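Local coordinates for putative dihydrodipicolinate synthase family protein (Coccidioides immitis, PDB 3QFE) that is of unknown specific function but belongs to the dihydrodipicolinate synthase family, whose members are built as TIM barrels, at residues Val6-Gln11 against Pro139-Ile144; Cys16-Phe21 against Ala39-Ser44; Lys25-Asp30 against Pro288-Asp293; Gln68-Ala73 against Asn100-Ala105; Arg93-His98 against Asp132-Gln137. One frame throughout, in Å; residues are numbered along the deposited sequence.

Interaction 1 (Val6-Gln11 against Pro139-Ile144)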
# COMPACT_ATOMS: atom_id res chain seq x y z
N VAL A 6 -1.03 14.51 -11.30
CA VAL A 6 -1.76 13.51 -10.54
C VAL A 6 -3.16 14.03 -10.19
O VAL A 6 -3.30 15.14 -9.67
CB VAL A 6 -0.97 13.12 -9.27
CG1 VAL A 6 -1.70 12.06 -8.48
CG2 VAL A 6 0.42 12.62 -9.68
N PRO A 7 -4.20 13.23 -10.50
CA PRO A 7 -5.58 13.68 -10.22
C PRO A 7 -5.89 13.78 -8.72
O PRO A 7 -5.24 13.12 -7.90
CB PRO A 7 -6.44 12.57 -10.84
CG PRO A 7 -5.54 11.39 -10.95
CD PRO A 7 -4.16 11.92 -11.16
N ARG A 8 -6.88 14.61 -8.40
CA ARG A 8 -7.40 14.81 -7.06
C ARG A 8 -7.87 13.47 -6.45
O ARG A 8 -7.61 13.18 -5.27
CB ARG A 8 -8.59 15.79 -7.12
CG ARG A 8 -9.05 16.33 -5.76
CD ARG A 8 -10.32 17.19 -5.85
NE ARG A 8 -11.54 16.40 -6.08
CZ ARG A 8 -12.31 15.87 -5.13
NH1 ARG A 8 -13.39 15.17 -5.47
NH2 ARG A 8 -12.01 16.03 -3.85
N VAL A 9 -8.57 12.68 -7.26
CA VAL A 9 -9.08 11.38 -6.85
C VAL A 9 -8.15 10.28 -7.38
O VAL A 9 -7.91 10.21 -8.59
CB VAL A 9 -10.54 11.16 -7.34
CG1 VAL A 9 -10.98 9.71 -7.10
CG2 VAL A 9 -11.50 12.15 -6.69
N PRO A 10 -7.64 9.42 -6.49
CA PRO A 10 -6.62 8.41 -6.79
C PRO A 10 -7.06 7.45 -7.88
O PRO A 10 -8.20 6.98 -7.85
CB PRO A 10 -6.49 7.64 -5.47
CG PRO A 10 -6.98 8.56 -4.45
CD PRO A 10 -8.05 9.37 -5.08
N GLN A 11 -6.17 7.18 -8.84
CA GLN A 11 -6.54 6.37 -10.00
C GLN A 11 -6.68 4.90 -9.63
O GLN A 11 -5.85 4.33 -8.94
CB GLN A 11 -5.58 6.56 -11.18
N PRO A 139 -4.18 19.62 3.82
CA PRO A 139 -3.85 20.21 2.53
C PRO A 139 -3.82 19.20 1.39
O PRO A 139 -3.70 19.60 0.24
CB PRO A 139 -2.45 20.80 2.75
CG PRO A 139 -1.92 20.15 3.97
CD PRO A 139 -3.08 19.72 4.80
N LEU A 140 -3.93 17.92 1.70
CA LEU A 140 -3.93 16.87 0.69
C LEU A 140 -5.25 16.08 0.74
O LEU A 140 -5.87 15.96 1.80
CB LEU A 140 -2.72 15.93 0.87
CG LEU A 140 -1.30 16.40 0.50
CD1 LEU A 140 -0.26 15.36 0.86
CD2 LEU A 140 -1.13 16.81 -0.97
N PRO A 141 -5.69 15.53 -0.40
CA PRO A 141 -6.89 14.67 -0.39
C PRO A 141 -6.70 13.42 0.51
O PRO A 141 -5.61 12.86 0.58
CB PRO A 141 -7.05 14.26 -1.86
CG PRO A 141 -6.29 15.28 -2.66
CD PRO A 141 -5.20 15.81 -1.77
N VAL A 142 -7.78 12.99 1.15
CA VAL A 142 -7.72 11.98 2.20
C VAL A 142 -8.33 10.63 1.79
O VAL A 142 -9.43 10.57 1.28
CB VAL A 142 -8.42 12.52 3.49
CG1 VAL A 142 -8.70 11.41 4.51
CG2 VAL A 142 -7.61 13.66 4.11
N VAL A 143 -7.58 9.55 2.02
CA VAL A 143 -8.10 8.20 1.84
C VAL A 143 -8.23 7.55 3.23
O VAL A 143 -7.26 7.46 3.99
CB VAL A 143 -7.22 7.33 0.88
CG1 VAL A 143 -7.82 5.94 0.70
CG2 VAL A 143 -7.07 8.00 -0.48
N ILE A 144 -9.45 7.11 3.55
CA ILE A 144 -9.73 6.44 4.81
C ILE A 144 -8.98 5.12 4.77
O ILE A 144 -9.02 4.42 3.74
CB ILE A 144 -11.24 6.19 4.99
CG1 ILE A 144 -11.99 7.51 5.08
CG2 ILE A 144 -11.53 5.33 6.22
CD1 ILE A 144 -13.50 7.40 4.80
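Arg-8 lies beside Pro-141 with their CA atoms 6.7 Å apart, and two residues further along each chain the distance from Pro-10 to Val-143 has grown to 8.8 Å. The two segments thus advance in the same sense while diverging. Residues 6-11 form an irregular lead-in to strand 13-17, whereas 142-144 already belong to strand 142-146, whose backbone bonds go to its barrel neighbours on strands 109-112 and 171-176. The two segments themselves meet through van der Waals packing. The carbonyl oxygen Arg-8 O rests against the ring of Pro-141, 3.6 Å from its CG and equally near its CB; proline suits this place because it offers a rigid hydrocarbon surface and has no N-H to satisfy. The aliphatic start of the Arg-8 side chain comes alongside as well, CG to Pro-141 CG 4.3 Å, while its guanidinium carries on to the carbonyl oxygen of Pro-169. Deeper in, Pro-10 CG touches Val-143 CG2 at 4.0 Å, the two side chains sliding past one another in opposite directions. With CG1 of Val-143 anti to the backbone N (chi1 -178°), it is the other methyl, beside that N, that meets the proline. Tyr-109 and Val-172 also border Pro-10, and a compact apolar ring fits well among them. Since strand 142-146 is met where it begins, the N-terminal segment covers this part of the N-terminal end of the strands of the (beta/alpha)8 TIM barrel, remote from the C-terminal end where such barrels carry their active sites.

Interaction 2 (Cys16-Phe21 against Ala39-Ser44)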
# COMPACT_ATOMS: atom_id res chain seq x y z
N CYS A 16 1.42 -0.37 -4.80
CA CYS A 16 2.28 -1.14 -3.91
C CYS A 16 2.63 -0.38 -2.62
O CYS A 16 3.14 0.75 -2.69
CB CYS A 16 3.58 -1.57 -4.60
SG CYS A 16 4.71 -2.39 -3.42
N PRO A 17 2.38 -1.00 -1.45
CA PRO A 17 2.83 -0.44 -0.18
C PRO A 17 4.27 -0.91 0.11
O PRO A 17 4.50 -2.04 0.60
CB PRO A 17 1.83 -1.01 0.83
CG PRO A 17 1.46 -2.37 0.25
CD PRO A 17 1.63 -2.26 -1.26
N ALA A 18 5.23 -0.03 -0.22
CA ALA A 18 6.64 -0.38 -0.28
C ALA A 18 7.24 -0.71 1.08
O ALA A 18 6.91 -0.08 2.09
CB ALA A 18 7.42 0.75 -0.93
N VAL A 19 8.11 -1.71 1.12
CA VAL A 19 8.84 -2.05 2.35
C VAL A 19 9.94 -1.01 2.61
O VAL A 19 10.24 -0.20 1.72
CB VAL A 19 9.43 -3.49 2.30
CG1 VAL A 19 8.29 -4.51 2.36
CG2 VAL A 19 10.29 -3.71 1.08
N THR A 20 10.55 -1.05 3.80
CA THR A 20 11.59 -0.11 4.19
C THR A 20 12.94 -0.77 4.46
O THR A 20 13.03 -1.78 5.17
CB THR A 20 11.14 0.67 5.44
OG1 THR A 20 9.95 1.37 5.13
CG2 THR A 20 12.22 1.67 5.93
N PHE A 21 14.00 -0.16 3.92
CA PHE A 21 15.37 -0.61 4.06
C PHE A 21 16.04 0.04 5.28
O PHE A 21 15.94 1.25 5.46
CB PHE A 21 16.17 -0.22 2.79
CG PHE A 21 15.86 -1.08 1.58
CD1 PHE A 21 16.68 -2.16 1.25
CD2 PHE A 21 14.76 -0.83 0.79
CE1 PHE A 21 16.40 -2.97 0.12
CE2 PHE A 21 14.47 -1.65 -0.31
CZ PHE A 21 15.31 -2.72 -0.65
N ALA A 39 12.16 3.30 -7.26
CA ALA A 39 12.24 3.61 -8.67
C ALA A 39 11.97 2.33 -9.48
O ALA A 39 11.18 2.34 -10.44
CB ALA A 39 13.58 4.20 -9.01
N TYR A 40 12.57 1.22 -9.07
CA TYR A 40 12.32 -0.05 -9.73
C TYR A 40 10.82 -0.41 -9.70
O TYR A 40 10.24 -0.81 -10.73
CB TYR A 40 13.12 -1.16 -9.08
CG TYR A 40 12.94 -2.47 -9.80
CD1 TYR A 40 13.66 -2.76 -10.96
CD2 TYR A 40 12.02 -3.41 -9.34
CE1 TYR A 40 13.48 -3.95 -11.62
CE2 TYR A 40 11.82 -4.61 -10.01
CZ TYR A 40 12.55 -4.87 -11.15
OH TYR A 40 12.37 -6.04 -11.82
N LEU A 41 10.18 -0.27 -8.54
CA LEU A 41 8.75 -0.59 -8.43
C LEU A 41 7.90 0.30 -9.33
O LEU A 41 6.97 -0.18 -10.00
CB LEU A 41 8.25 -0.50 -6.98
CG LEU A 41 8.82 -1.44 -5.92
CD1 LEU A 41 8.13 -1.12 -4.61
CD2 LEU A 41 8.62 -2.90 -6.28
N ALA A 42 8.21 1.59 -9.37
CA ALA A 42 7.38 2.50 -10.17
C ALA A 42 7.52 2.25 -11.66
O ALA A 42 6.63 2.62 -12.43
CB ALA A 42 7.66 3.96 -9.84
N ARG A 43 8.62 1.62 -12.04
CA ARG A 43 8.89 1.29 -13.44
C ARG A 43 8.40 -0.14 -13.84
O ARG A 43 8.70 -0.64 -14.95
CB ARG A 43 10.39 1.51 -13.72
CG ARG A 43 10.78 3.01 -13.67
CD ARG A 43 10.53 3.72 -15.02
NE ARG A 43 11.05 2.89 -16.10
CZ ARG A 43 12.35 2.77 -16.38
NH1 ARG A 43 13.27 3.49 -15.71
NH2 ARG A 43 12.73 1.93 -17.32
N SER A 44 7.64 -0.77 -12.95
CA SER A 44 7.17 -2.13 -13.22
C SER A 44 5.68 -2.23 -13.46
O SER A 44 5.08 -3.27 -13.19
CB SER A 44 7.56 -3.07 -12.09
OG SER A 44 8.94 -3.01 -11.83
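Cys-16 turns its SG anti to the backbone N (chi1 175°), and Leu-41 sets its CG beside its own N and then runs straight on to CD1 (chi2 -179°), so that sulfur and methyl approach across the gap between strand and helix. Cys-16 SG lies 3.8 Å from Leu-41 CD1. The same methyl reaches Ala-18, whose CB is 4.2 Å from Leu-41 CD1, so one leucine branch bridges two residues that point to the same side of the chain, while Pro-17 between them points away. This is the packing of a beta-alpha unit of the TIM barrel: helix 31-42 folds back over strand 13-17, and the strand is held in the barrel by backbone bonds from Cys-16 to Gly-48 and Val-50. All three touching residues are buried. A small thiol and a methyl let the helix come close, and leucine supplies the length to span the remaining distance. Just behind, the helix ends: Arg-43 is the first residue to leave helical angles, and Ser-44 turns back on the last turn. Its OG donates to Tyr-40 O at 2.8 Å, tilted 33° from the carbonyl plane, and also lies above one face of the Tyr-40 ring, toward the rim.

Interaction 3 (Lys25-Asp30 against Pro288-Asp293)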
# COMPACT_ATOMS: atom_id res chain seq x y z
N LYS A 25 23.76 -2.01 10.95
CA LYS A 25 24.86 -1.61 11.85
C LYS A 25 24.55 -0.33 12.64
O LYS A 25 24.96 -0.20 13.80
CB LYS A 25 26.18 -1.45 11.08
N THR A 26 23.81 0.59 12.03
CA THR A 26 23.54 1.89 12.62
C THR A 26 22.05 2.11 12.93
O THR A 26 21.68 3.10 13.58
CB THR A 26 23.96 3.04 11.67
OG1 THR A 26 23.28 2.88 10.41
CG2 THR A 26 25.47 3.06 11.43
N ASP A 27 21.20 1.21 12.44
CA ASP A 27 19.75 1.33 12.61
C ASP A 27 19.22 2.67 12.08
O ASP A 27 18.56 3.41 12.79
CB ASP A 27 19.34 1.14 14.08
CG ASP A 27 17.84 0.88 14.24
OD1 ASP A 27 17.14 0.58 13.23
OD2 ASP A 27 17.35 0.98 15.39
N THR A 28 19.54 2.96 10.82
CA THR A 28 19.09 4.17 10.17
C THR A 28 18.54 3.73 8.84
O THR A 28 18.79 2.61 8.40
CB THR A 28 20.26 5.16 9.92
OG1 THR A 28 21.36 4.46 9.30
CG2 THR A 28 20.75 5.83 11.26
N LEU A 29 17.76 4.60 8.21
CA LEU A 29 17.26 4.32 6.88
C LEU A 29 18.42 4.15 5.91
O LEU A 29 19.44 4.82 6.04
CB LEU A 29 16.40 5.49 6.43
CG LEU A 29 15.14 5.81 7.23
CD1 LEU A 29 14.44 7.02 6.60
CD2 LEU A 29 14.21 4.62 7.30
N ASP A 30 18.28 3.26 4.94
CA ASP A 30 19.24 3.21 3.83
C ASP A 30 18.57 3.84 2.60
O ASP A 30 17.93 3.14 1.80
CB ASP A 30 19.65 1.77 3.55
CG ASP A 30 20.63 1.65 2.38
OD1 ASP A 30 20.89 2.62 1.63
OD2 ASP A 30 21.15 0.54 2.20
N PRO A 288 13.46 -6.76 9.72
CA PRO A 288 12.60 -5.89 10.50
C PRO A 288 13.44 -5.00 11.41
O PRO A 288 14.54 -5.38 11.80
CB PRO A 288 11.77 -6.87 11.35
CG PRO A 288 12.27 -8.26 11.02
CD PRO A 288 13.07 -8.18 9.78
N ARG A 289 12.94 -3.81 11.73
CA ARG A 289 13.70 -2.91 12.58
C ARG A 289 13.84 -3.50 13.99
O ARG A 289 12.91 -4.11 14.49
CB ARG A 289 13.06 -1.51 12.63
CG ARG A 289 14.09 -0.45 12.66
CD ARG A 289 13.58 0.94 13.03
NE ARG A 289 14.66 1.90 12.80
CZ ARG A 289 14.48 3.20 12.56
NH1 ARG A 289 13.28 3.75 12.58
NH2 ARG A 289 15.54 3.96 12.33
N LYS A 290 15.02 -3.34 14.58
CA LYS A 290 15.28 -3.62 15.98
C LYS A 290 14.14 -3.17 16.88
O LYS A 290 13.63 -2.06 16.71
CB LYS A 290 16.55 -2.87 16.42
CG LYS A 290 17.67 -3.75 16.79
CD LYS A 290 19.03 -3.06 16.70
CE LYS A 290 19.09 -1.75 17.44
NZ LYS A 290 20.41 -1.63 18.10
N PRO A 291 13.78 -3.98 17.89
CA PRO A 291 14.36 -5.25 18.28
C PRO A 291 13.69 -6.47 17.65
O PRO A 291 13.93 -7.57 18.10
CB PRO A 291 14.09 -5.28 19.79
CG PRO A 291 12.74 -4.63 19.90
CD PRO A 291 12.70 -3.57 18.82
N TYR A 292 12.89 -6.30 16.62
CA TYR A 292 12.19 -7.43 16.00
C TYR A 292 13.10 -8.40 15.23
O TYR A 292 14.12 -8.00 14.66
CB TYR A 292 10.98 -6.92 15.19
CG TYR A 292 10.09 -6.09 16.08
CD1 TYR A 292 9.35 -6.70 17.11
CD2 TYR A 292 10.04 -4.71 15.96
CE1 TYR A 292 8.56 -5.94 17.97
CE2 TYR A 292 9.26 -3.95 16.81
CZ TYR A 292 8.52 -4.57 17.81
OH TYR A 292 7.74 -3.81 18.66
N ASP A 293 12.77 -9.68 15.26
CA ASP A 293 13.62 -10.70 14.67
C ASP A 293 13.24 -10.96 13.22
O ASP A 293 12.08 -10.80 12.84
CB ASP A 293 13.58 -12.01 15.50
CG ASP A 293 14.58 -12.02 16.67
OD1 ASP A 293 15.35 -11.04 16.86
OD2 ASP A 293 14.59 -13.01 17.44
O HOH W 1 14.69 0.49 15.88
O HOH W 2 17.16 -2.08 12.71
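Asp-27 and Arg-289 join the small hairpin of strands 22-23 and 28-29, in the loop that follows the first strand of the TIM barrel, to the segment leading toward the C-terminal helix. Asp-27 and Thr-28 both face Asp-23 in a G1 beta bulge, and Asp-27 takes the left-handed conformation of its first position (phi 55°). The extended Arg-289 meets it side-on with two nitrogens. NE donates to Asp-27 OD1 at 2.8 Å in a salt bridge, nearly straight at 163°, coming from above the carboxylate plane; NH2 donates to Asp-27 O at 3.1 Å. Carboxylate and guanidinium planes stand 90° apart. The remaining nitrogen, NH1, is taken up by Glu-65 in a second salt bridge and by Leu-60 O, so this buried arginine, which can donate in several directions at once, ties three places together. Two waters complete the aspartate: one donates to Asp-27 OD2 and to Lys-290 O, the other donates to Asp-27 OD1 at 2.7 Å and accepts from Lys-290 N. Within the hairpin Thr-28 OG1 donates to Thr-26 OG1, which is also hydrogen-bonded to Asp-23 OD2. The bent, exposed side chain of Lys-290 passes the carboxylate with its CE 3.8 Å from Asp-27 OD2.

Interaction 4 (Gln68-Ala73 against Asn100-Ala105)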
# COMPACT_ATOMS: atom_id res chain seq x y z
N GLN A 68 11.54 11.82 5.26
CA GLN A 68 12.64 11.48 4.35
C GLN A 68 12.20 10.41 3.37
O GLN A 68 12.56 10.44 2.20
CB GLN A 68 13.90 11.03 5.11
CG GLN A 68 14.56 12.19 5.78
CD GLN A 68 15.59 11.80 6.84
OE1 GLN A 68 15.64 10.65 7.31
NE2 GLN A 68 16.41 12.77 7.22
N LEU A 69 11.39 9.47 3.84
CA LEU A 69 10.97 8.40 2.95
C LEU A 69 10.04 8.93 1.89
O LEU A 69 10.19 8.58 0.73
CB LEU A 69 10.34 7.26 3.72
CG LEU A 69 11.29 6.39 4.52
CD1 LEU A 69 10.43 5.39 5.28
CD2 LEU A 69 12.27 5.65 3.57
N ILE A 70 9.13 9.83 2.27
CA ILE A 70 8.22 10.40 1.30
C ILE A 70 9.02 11.16 0.26
O ILE A 70 8.83 10.95 -0.94
CB ILE A 70 7.13 11.30 1.93
CG1 ILE A 70 6.28 10.46 2.89
CG2 ILE A 70 6.21 11.86 0.83
CD1 ILE A 70 5.34 11.30 3.82
N ALA A 71 9.95 12.01 0.71
CA ALA A 71 10.79 12.81 -0.19
C ALA A 71 11.64 11.91 -1.11
O ALA A 71 11.83 12.19 -2.30
CB ALA A 71 11.71 13.75 0.64
N THR A 72 12.12 10.81 -0.55
CA THR A 72 12.91 9.85 -1.30
C THR A 72 12.01 9.16 -2.35
O THR A 72 12.41 9.03 -3.52
CB THR A 72 13.63 8.85 -0.35
OG1 THR A 72 14.57 9.57 0.44
CG2 THR A 72 14.35 7.74 -1.12
N ALA A 73 10.78 8.79 -1.96
CA ALA A 73 9.82 8.26 -2.90
C ALA A 73 9.62 9.23 -4.06
O ALA A 73 9.82 8.84 -5.22
CB ALA A 73 8.49 7.90 -2.23
N ASN A 100 1.01 17.43 7.14
CA ASN A 100 1.75 18.58 6.69
C ASN A 100 3.18 18.23 6.27
O ASN A 100 3.67 18.76 5.27
CB ASN A 100 1.69 19.70 7.75
CG ASN A 100 0.35 20.42 7.74
OD1 ASN A 100 -0.09 20.91 6.70
ND2 ASN A 100 -0.32 20.44 8.87
N ASP A 101 3.82 17.33 7.01
CA ASP A 101 5.14 16.83 6.61
C ASP A 101 5.05 16.17 5.24
O ASP A 101 5.91 16.42 4.39
CB ASP A 101 5.69 15.83 7.62
CG ASP A 101 6.13 16.49 8.92
OD1 ASP A 101 6.17 17.74 8.99
OD2 ASP A 101 6.42 15.76 9.88
N ALA A 102 4.01 15.35 5.04
CA ALA A 102 3.82 14.61 3.78
C ALA A 102 3.62 15.56 2.61
O ALA A 102 4.16 15.34 1.52
CB ALA A 102 2.62 13.62 3.88
N SER A 103 2.85 16.60 2.85
CA SER A 103 2.57 17.60 1.85
C SER A 103 3.86 18.27 1.41
O SER A 103 4.16 18.30 0.21
CB SER A 103 1.59 18.62 2.40
OG SER A 103 1.27 19.57 1.41
N VAL A 104 4.64 18.76 2.37
CA VAL A 104 5.93 19.38 2.07
C VAL A 104 6.89 18.40 1.33
O VAL A 104 7.60 18.78 0.43
CB VAL A 104 6.60 20.01 3.35
CG1 VAL A 104 8.02 20.56 3.05
CG2 VAL A 104 5.72 21.15 3.94
N ALA A 105 6.86 17.13 1.69
CA ALA A 105 7.80 16.17 1.12
C ALA A 105 7.39 15.69 -0.28
O ALA A 105 8.16 15.03 -0.94
CB ALA A 105 8.01 15.01 2.07
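Neighbouring helices of the barrel's outer layer meet here, Ile-70 and Ala-71 of helix 63-77 packing on Ala-102 and Ala-105 of helix 92-105. The segment axes pass 8.7 Å apart and cross at -27°, both running the same way. Ile-70 does most of the reaching: its CG1 lies beside the backbone N, and an extended second torsion (chi2 168°) carries CD1 onto Ala-102, 3.6 Å from CB and as close to CA. The branch at the beta carbon serves a second neighbour: Ile-70 CB and its CG2 methyl both lie 3.8 Å from Ala-105 CB. Such nearly parallel helices are what successive beta-alpha units of a TIM barrel produce, and strand 83-86 lies beneath the pair, its Ala-85 touching both Ile-70 and Ala-102. Alanine, with only a methyl beyond CA, suits so tight a spacing. At the closest point the CA atoms of Ala-71 and Ala-105 are only 4.7 Å apart, near enough for a CA-H...O contact of 3.5 Å from Ala-71 CA to Ala-105 O, and the two CB methyls meet at 4.2 Å. On the far side of helix 63-77, Thr-72 OG1 donates to Gln-68 O at 2.8 Å. That oxygen also accepts from Thr-72 N, the two donors approaching from opposite faces of the carbonyl plane.

Interaction 5 (Arg93-His98 against Asp132-Gln137)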
# COMPACT_ATOMS: atom_id res chain seq x y z
N ARG A 93 -3.53 15.84 16.47
CA ARG A 93 -2.34 16.67 16.37
C ARG A 93 -1.22 15.93 15.63
O ARG A 93 -0.61 16.48 14.70
CB ARG A 93 -1.90 17.10 17.77
CG ARG A 93 -0.50 17.71 17.85
CD ARG A 93 -0.51 19.22 17.76
NE ARG A 93 0.77 19.71 18.24
CZ ARG A 93 1.81 20.00 17.46
NH1 ARG A 93 1.71 19.91 16.12
NH2 ARG A 93 2.94 20.40 18.01
N GLN A 94 -0.96 14.69 16.00
CA GLN A 94 0.06 13.88 15.34
C GLN A 94 -0.27 13.63 13.89
O GLN A 94 0.59 13.74 13.04
CB GLN A 94 0.24 12.56 16.05
CG GLN A 94 0.90 12.64 17.40
CD GLN A 94 0.66 11.38 18.18
OE1 GLN A 94 -0.35 10.68 17.97
NE2 GLN A 94 1.57 11.08 19.10
N VAL A 95 -1.53 13.30 13.60
CA VAL A 95 -1.97 13.09 12.23
C VAL A 95 -1.77 14.33 11.35
O VAL A 95 -1.24 14.21 10.25
CB VAL A 95 -3.44 12.54 12.14
CG1 VAL A 95 -3.92 12.43 10.65
CG2 VAL A 95 -3.52 11.16 12.82
N LEU A 96 -2.13 15.51 11.86
CA LEU A 96 -1.95 16.75 11.10
C LEU A 96 -0.49 17.11 10.86
O LEU A 96 -0.12 17.58 9.79
CB LEU A 96 -2.69 17.92 11.74
CG LEU A 96 -4.20 17.79 11.58
CD1 LEU A 96 -4.87 18.92 12.34
CD2 LEU A 96 -4.64 17.75 10.08
N GLU A 97 0.36 16.86 11.86
CA GLU A 97 1.79 17.05 11.68
C GLU A 97 2.34 16.12 10.57
O GLU A 97 3.03 16.59 9.65
CB GLU A 97 2.51 16.86 13.02
CG GLU A 97 4.03 16.89 12.93
CD GLU A 97 4.68 16.85 14.31
OE1 GLU A 97 5.00 15.72 14.82
OE2 GLU A 97 4.85 17.94 14.89
N HIS A 98 2.00 14.82 10.63
CA HIS A 98 2.37 13.90 9.55
C HIS A 98 1.84 14.34 8.21
O HIS A 98 2.58 14.32 7.21
CB HIS A 98 1.84 12.49 9.81
CG HIS A 98 2.49 11.81 10.97
ND1 HIS A 98 1.92 10.72 11.60
CD2 HIS A 98 3.66 12.05 11.61
CE1 HIS A 98 2.72 10.32 12.57
NE2 HIS A 98 3.77 11.12 12.61
N ASP A 132 -13.93 14.22 9.98
CA ASP A 132 -14.40 15.59 9.67
C ASP A 132 -13.30 16.65 9.87
O ASP A 132 -13.04 17.47 8.99
CB ASP A 132 -15.61 15.96 10.53
CG ASP A 132 -16.92 15.29 10.07
OD1 ASP A 132 -16.93 14.53 9.06
OD2 ASP A 132 -17.96 15.53 10.74
N ASP A 133 -12.67 16.62 11.03
CA ASP A 133 -11.62 17.57 11.38
C ASP A 133 -10.38 17.41 10.49
O ASP A 133 -9.79 18.40 10.01
CB ASP A 133 -11.27 17.38 12.84
CG ASP A 133 -10.52 18.56 13.41
OD1 ASP A 133 -10.48 19.62 12.76
OD2 ASP A 133 -9.98 18.40 14.53
N VAL A 134 -10.00 16.16 10.23
CA VAL A 134 -8.85 15.89 9.42
C VAL A 134 -9.01 16.31 7.96
O VAL A 134 -8.12 16.98 7.43
CB VAL A 134 -8.34 14.43 9.59
CG1 VAL A 134 -7.40 14.07 8.46
CG2 VAL A 134 -7.64 14.26 10.93
N SER A 135 -10.14 15.94 7.32
CA SER A 135 -10.38 16.28 5.89
C SER A 135 -10.36 17.77 5.70
O SER A 135 -9.76 18.28 4.77
CB SER A 135 -11.75 15.82 5.40
OG SER A 135 -12.01 14.49 5.79
N CYS A 136 -11.06 18.44 6.59
CA CYS A 136 -11.19 19.87 6.57
C CYS A 136 -9.84 20.61 6.74
O CYS A 136 -9.62 21.63 6.08
CB CYS A 136 -12.22 20.27 7.63
SG CYS A 136 -12.21 21.96 8.15
N GLN A 137 -8.94 20.11 7.59
CA GLN A 137 -7.66 20.78 7.83
C GLN A 137 -6.54 20.36 6.88
O GLN A 137 -5.54 21.08 6.74
CB GLN A 137 -7.20 20.61 9.28
CG GLN A 137 -8.08 21.31 10.32
CD GLN A 137 -7.37 21.45 11.64
OE1 GLN A 137 -6.31 22.07 11.73
NE2 GLN A 137 -7.93 20.87 12.68
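Leu-96 lays its CD1 methyl over a face of the Gln-137 amide, 3.5 Å from OE1 and 3.6 Å from both CD and NE2, the two side chains crossing at about a right angle. The contact joins helices 92-105 and 124-137, consecutive members of the helical layer around the TIM barrel. Their segments run in the same direction, with axes 10.7 Å apart and a crossing angle of -25°. The branched end of Leu-96 is used on both prongs: while CD1 covers the amide, CD2 sits 3.9 Å from Gln-137 CB, on the aliphatic part of the same side chain. The Gln-137 chain runs extended beyond CG (chi2 -163°), which brings its amide to the leucine. Leucine suits a groove between helices because its fork can straddle a long neighbour, and glutamine suits the exposed margin because it offers hydrocarbon to the leucine and a polar end to other partners. On the inner side, nearer the strands, Val-95 and Val-134 cross at about a right angle with Val-95 CG1 4.2 Å from Val-134 CG2. Both are buried, as expected of compact branched residues, and Ile-99 adds to the apolar patch around Val-134. What fixes the rotation of the glutamine amide is a bond one helical turn back: Gln-137 NE2 donates to Asp-133 OD1 at 2.8 Å with an angle of 166°, the oxygen lying in the amide plane while the nitrogen comes from above the plane of the carboxylate.

Interactions 4 and 5 share helix 92-105, which packs on helix 63-77 through one half and on helix 124-137 through the other; their centres are about 16 Å apart. Interaction 1 reaches both: Leu-140 CD1 lies 3.7 Å from Ser-103 CA, and Val-142 packs on Ser-135. Interaction 2 adjoins interaction 3, where Phe-21 O and Asp-30 N are 3.1 Å apart, a probable hydrogen bond. Leu-29 of interaction 3 also leans on Leu-69 of interaction 4. Interactions 1 and 3, with centres about 32 Å apart, lie on opposite sides of the chain's centre. The calcium ion is bound elsewhere, at Ala-315 and Ser-318.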